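Local coordinates for structural PPIase-like protein L605 (Mimivirus, PDB 2OSE), which is a homotrimeric cyclophilin-like protein of the virion, to which prolyl isomerase activity and cyclosporin A binding are assigned only by family resemblance, at residues Arg30-Leu35 with Gln172-Leu177. Residues are numbered along the deposited sequence; the frame is centred on the assembly and turned at random.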
loop_
_atom_site.group_PDB
_atom_site.type_symbol
_atom_site.label_atom_id
_atom_site.label_comp_id
_atom_site.label_asym_id
_atom_site.label_seq_id
_atom_site.Cartn_x
_atom_site.Cartn_y
_atom_site.Cartn_z
ATOM N N ARG A 30 -19.589 18.822 5.883
ATOM C CA ARG A 30 -20.665 17.827 5.725
ATOM C C ARG A 30 -21.101 17.677 4.260
ATOM O O ARG A 30 -21.325 18.665 3.575
ATOM C CB ARG A 30 -21.873 18.207 6.606
ATOM C CG ARG A 30 -23.100 17.314 6.487
ATOM C CD ARG A 30 -24.077 17.583 7.613
ATOM N NE ARG A 30 -23.605 16.975 8.867
ATOM C CZ ARG A 30 -24.399 16.595 9.877
ATOM N NH1 ARG A 30 -25.717 16.757 9.815
ATOM N NH2 ARG A 30 -23.882 16.051 10.968
ATOM N N LEU A 31 -21.219 16.431 3.791
ATOM C CA LEU A 31 -21.796 16.164 2.470
ATOM C C LEU A 31 -23.273 15.874 2.619
ATOM O O LEU A 31 -23.669 15.212 3.559
ATOM C CB LEU A 31 -21.097 14.964 1.816
ATOM C CG LEU A 31 -19.576 15.042 1.632
ATOM C CD1 LEU A 31 -19.111 13.699 0.975
ATOM C CD2 LEU A 31 -19.138 16.246 0.795
ATOM N N GLN A 32 -24.082 16.416 1.718
ATOM C CA GLN A 32 -25.511 16.177 1.661
ATOM C C GLN A 32 -25.748 15.575 0.306
ATOM O O GLN A 32 -25.349 16.141 -0.702
ATOM C CB GLN A 32 -26.245 17.509 1.749
ATOM C CG GLN A 32 -26.137 18.217 3.146
ATOM C CD GLN A 32 -26.859 19.530 3.104
ATOM O OE1 GLN A 32 -26.422 20.438 2.412
ATOM N NE2 GLN A 32 -27.982 19.639 3.809
ATOM N N ILE A 33 -26.377 14.410 0.282
ATOM C CA ILE A 33 -26.434 13.614 -0.940
ATOM C C ILE A 33 -27.878 13.238 -1.234
ATOM O O ILE A 33 -28.585 12.750 -0.352
ATOM C CB ILE A 33 -25.583 12.313 -0.774
ATOM C CG1 ILE A 33 -24.087 12.640 -0.625
ATOM C CG2 ILE A 33 -25.764 11.345 -1.985
ATOM C CD1 ILE A 33 -23.280 11.497 -0.013
ATOM N N LYS A 34 -28.312 13.493 -2.466
ATOM C CA LYS A 34 -29.609 13.031 -2.931
ATOM C C LYS A 34 -29.444 11.765 -3.790
ATOM O O LYS A 34 -28.689 11.779 -4.741
ATOM C CB LYS A 34 -30.247 14.120 -3.803
ATOM C CG LYS A 34 -31.662 13.766 -4.270
ATOM C CD LYS A 34 -32.287 14.967 -5.046
ATOM C CE LYS A 34 -32.165 14.924 -6.534
ATOM N NZ LYS A 34 -33.343 15.621 -7.204
ATOM N N LEU A 35 -30.178 10.708 -3.456
ATOM C CA LEU A 35 -30.058 9.436 -4.148
ATOM C C LEU A 35 -31.175 9.253 -5.172
ATOM O O LEU A 35 -32.244 9.893 -5.084
ATOM C CB LEU A 35 -30.033 8.267 -3.149
ATOM C CG LEU A 35 -28.734 8.378 -2.324
ATOM C CD1 LEU A 35 -29.088 8.766 -0.886
ATOM C CD2 LEU A 35 -27.965 7.136 -2.340
ATOM N N GLN A 172 -26.162 12.226 -6.145
ATOM C CA GLN A 172 -25.345 13.442 -6.343
ATOM C C GLN A 172 -25.249 14.174 -5.008
ATOM O O GLN A 172 -26.177 14.159 -4.239
ATOM C CB GLN A 172 -26.007 14.398 -7.345
ATOM C CG GLN A 172 -27.378 14.914 -6.843
ATOM C CD GLN A 172 -28.035 15.920 -7.781
ATOM O OE1 GLN A 172 -27.568 17.065 -7.930
ATOM N NE2 GLN A 172 -29.138 15.505 -8.411
ATOM N N VAL A 173 -24.157 14.890 -4.811
ATOM C CA VAL A 173 -23.952 15.779 -3.688
ATOM C C VAL A 173 -24.703 17.068 -3.982
ATOM O O VAL A 173 -24.444 17.691 -5.002
ATOM C CB VAL A 173 -22.424 16.067 -3.491
ATOM C CG1 VAL A 173 -22.206 17.119 -2.388
ATOM C CG2 VAL A 173 -21.662 14.759 -3.131
ATOM N N TYR A 174 -25.640 17.463 -3.123
ATOM C CA TYR A 174 -26.345 18.757 -3.352
ATOM C C TYR A 174 -25.925 19.852 -2.336
ATOM O O TYR A 174 -26.406 20.997 -2.408
ATOM C CB TYR A 174 -27.879 18.564 -3.389
ATOM C CG TYR A 174 -28.475 18.077 -2.067
ATOM C CD1 TYR A 174 -28.900 18.977 -1.105
ATOM C CD2 TYR A 174 -28.559 16.702 -1.770
ATOM C CE1 TYR A 174 -29.420 18.528 0.121
ATOM C CE2 TYR A 174 -29.087 16.256 -0.569
ATOM C CZ TYR A 174 -29.515 17.183 0.369
ATOM O OH TYR A 174 -30.023 16.748 1.563
ATOM N N GLY A 175 -25.032 19.489 -1.422
ATOM C CA GLY A 175 -24.475 20.391 -0.431
ATOM C C GLY A 175 -23.127 19.836 -0.000
ATOM O O GLY A 175 -23.014 18.630 0.240
ATOM N N GLY A 176 -22.091 20.685 0.056
ATOM C CA GLY A 176 -20.761 20.207 0.475
ATOM C C GLY A 176 -19.767 19.905 -0.631
ATOM O O GLY A 176 -18.761 19.263 -0.390
ATOM N N LEU A 177 -20.023 20.369 -1.851
ATOM C CA LEU A 177 -19.015 20.311 -2.901
ATOM C C LEU A 177 -17.743 21.040 -2.496
ATOM O O LEU A 177 -16.641 20.632 -2.903
ATOM C CB LEU A 177 -19.522 20.911 -4.222
ATOM C CG LEU A 177 -20.714 20.202 -4.871
ATOM C CD1 LEU A 177 -21.088 20.978 -6.091
ATOM C CD2 LEU A 177 -20.247 18.804 -5.263
HETATM O O HOH W 1 -27.621 22.307 0.233
HETATM O O HOH W 2 -31.292 17.171 -9.172
#
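A classic beta bulge interrupts the antiparallel pairing of Arg30-Leu35 with Gln172-Leu177 in the cyclophilin beta barrel: Tyr174 and Gly175 together face Gln32. Beside the bulge the ladder is regular, Lys34 and Gln172 exchanging two backbone bonds, Lys34 N to Gln172 O and Gln172 N to Lys34 O, each 2.9 Å. At the bulge, Gln32 O takes Tyr174 N at 2.8 Å and, weakly, Gly175 N at 3.4 Å, while Gln32 N gives its hydrogen to Gly175 O.

With CG set between its own backbone N and carbonyl carbon (chi1 64°), Tyr174 folds its ring back over the partner strand. Gln32 CB lies over one face in a CH-pi contact, 3.8 Å from the ring centroid, and Lys34 N meets the ring edge in plane. Beyond CG, Gln32 runs out extended; its OE1 shares a water with Tyr174 O, and its NE2 bonds to Tyr206 OH. Lys34 and Gln172 lie side by side, Lys34 CE 3.6 Å from Gln172 NE2, and a second water accepts from Gln172 NE2 and, weakly, from Lys34 NZ.

On the other face Ile33 CG1 meets Val173 CG2 at 4.1 Å, and Ile149 of strand 147-150 packs against Val173 and Leu31. Strand 16-23 pairs with Arg30-Leu35 along its other edge, Arg16 makes a cation-pi contact with Tyr174, and Gly176 occupies the N-cap position of helix 177-186.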